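Local coordinates for putative alpha/beta hydrolase (Desulfitobacterium hafniense, PDB 4RPC), which is probably a hydrolase of the alpha/beta hydrolase fold, its substrate unknown, that would cleave bonds by attack of a nucleophilic serine, at residues A91-S96 with N115-G120. Residues are numbered along the deposited sequence; the frame is centred on the assembly and turned at random.
Sequences AIYGVS and NLLLDG
Tyr93 and Asp119 meet across two neighbouring parallel strands, where the phenol OH gives a short hydrogen bond of 2.5 Å to Asp119 OD2. The carboxylate oxygen sits at the ring edge, in the ring plane, and is met on its anti side, 25° out of the carboxylate plane; the two planes stand 75° apart. The tyrosine reaches it because CG lies anti to the backbone N (chi1 169°), which sends the ring along its own strand and towards the neighbouring strand 112-119. A tyrosine suits this buried place: its ring packs CD1 against Leu117 CB at 4.0 Å, while its hydroxyl supplies a polar mate for the acid. A phenylalanine here would probably leave Asp119 OD2 without its phenolic donor in a buried place.

Five backbone bonds run from Ile92 N to Asn115 O at one end to Ser96 N and Asp119 O (2.9 Å) at the other; between them, Leu117 N to Ile92 O is nearly straight. Ile92, Leu116 and Leu118 share one face, Leu117 the other with Tyr93. Leu117 meets helix 249-259, while on the opposite face Ile92 CD1 touches Leu116 CD2 at 4.1 Å and both side chains rest on Ala102 of helix 97-108, the connector of this beta-alpha-beta crossover.

The looser end is the partly exposed pair Ser96 and Gly120, where the strands have ended and Ser96 CA lies 3.4 Å from Gly120 O in a CA-H...O contact. Gly120 accommodates a positive phi. Ser96, also at positive phi, fits the nucleophile elbow of alpha/beta hydrolases, with His241 weakly bonded to its OG, while Gln122 NE2 holds the same oxygen by a hydrogen bond, and Glu213 is the probable acid. The firmly bonded strands thus end, at the C-terminal end of central strand 88-95, in a strained serine that, as in relatives, is probably the nucleophile.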
# COMPACT_ATOMS: atom_id res chain seq x y z
N ALA A 91 10.43 4.30 -8.41
CA ALA A 91 9.91 3.96 -7.07
C ALA A 91 8.44 3.53 -7.09
O ALA A 91 7.63 4.15 -7.75
CB ALA A 91 10.05 5.16 -6.15
N ILE A 92 8.12 2.53 -6.29
CA ILE A 92 6.77 2.21 -5.91
C ILE A 92 6.56 2.48 -4.42
O ILE A 92 7.33 1.97 -3.57
CB ILE A 92 6.45 0.73 -6.17
CG1 ILE A 92 6.95 0.30 -7.55
CG2 ILE A 92 4.95 0.50 -6.11
CD1 ILE A 92 6.57 -1.14 -7.82
N TYR A 93 5.59 3.32 -4.10
CA TYR A 93 5.15 3.48 -2.75
C TYR A 93 3.87 2.67 -2.66
O TYR A 93 3.01 2.75 -3.52
CB TYR A 93 4.93 4.95 -2.40
CG TYR A 93 4.22 5.11 -1.09
CD1 TYR A 93 4.91 5.18 0.10
CD2 TYR A 93 2.83 5.11 -1.05
CE1 TYR A 93 4.24 5.29 1.30
CE2 TYR A 93 2.16 5.23 0.15
CZ TYR A 93 2.88 5.31 1.32
OH TYR A 93 2.16 5.45 2.49
N GLY A 94 3.77 1.82 -1.66
CA GLY A 94 2.56 1.11 -1.46
C GLY A 94 2.19 1.11 -0.02
O GLY A 94 3.05 0.92 0.86
N VAL A 95 0.92 1.38 0.24
CA VAL A 95 0.45 1.41 1.60
C VAL A 95 -0.44 0.21 1.81
O VAL A 95 -1.35 -0.05 1.03
CB VAL A 95 -0.27 2.74 1.97
CG1 VAL A 95 -1.50 2.96 1.11
CG2 VAL A 95 -0.66 2.73 3.46
N SER A 96 -0.13 -0.52 2.87
CA SER A 96 -0.90 -1.67 3.32
C SER A 96 -0.91 -2.75 2.26
O SER A 96 0.16 -3.18 1.81
CB SER A 96 -2.31 -1.19 3.73
OG SER A 96 -2.87 -2.06 4.72
N ASN A 115 13.32 1.06 -6.55
CA ASN A 115 13.12 1.31 -5.14
C ASN A 115 11.73 0.92 -4.73
O ASN A 115 10.74 1.27 -5.43
CB ASN A 115 13.26 2.81 -4.82
CG ASN A 115 14.70 3.35 -4.98
OD1 ASN A 115 15.48 3.34 -4.02
ND2 ASN A 115 15.00 3.90 -6.14
N LEU A 116 11.60 0.30 -3.57
CA LEU A 116 10.30 -0.02 -3.01
C LEU A 116 10.21 0.78 -1.76
O LEU A 116 11.17 0.77 -0.98
CB LEU A 116 10.18 -1.49 -2.67
CG LEU A 116 10.05 -2.46 -3.81
CD1 LEU A 116 10.09 -3.85 -3.23
CD2 LEU A 116 8.77 -2.24 -4.54
N LEU A 117 9.10 1.51 -1.58
CA LEU A 117 8.81 2.15 -0.30
C LEU A 117 7.58 1.49 0.26
O LEU A 117 6.47 1.63 -0.31
CB LEU A 117 8.52 3.62 -0.47
CG LEU A 117 9.69 4.57 -0.64
CD1 LEU A 117 10.38 4.34 -1.95
CD2 LEU A 117 9.27 6.02 -0.46
N LEU A 118 7.75 0.82 1.37
CA LEU A 118 6.71 -0.03 1.87
C LEU A 118 6.22 0.49 3.17
O LEU A 118 6.98 0.55 4.13
CB LEU A 118 7.23 -1.46 2.00
CG LEU A 118 7.88 -2.02 0.76
CD1 LEU A 118 8.53 -3.38 1.03
CD2 LEU A 118 6.85 -2.13 -0.38
N ASP A 119 4.95 0.90 3.19
CA ASP A 119 4.38 1.53 4.37
C ASP A 119 3.30 0.59 4.89
O ASP A 119 2.32 0.39 4.21
CB ASP A 119 3.80 2.92 3.93
CG ASP A 119 3.45 3.91 5.11
OD1 ASP A 119 3.44 3.51 6.32
OD2 ASP A 119 3.16 5.13 4.81
N GLY A 120 3.48 0.02 6.10
CA GLY A 120 2.47 -0.83 6.73
C GLY A 120 2.10 -2.11 6.01
O GLY A 120 0.94 -2.57 6.03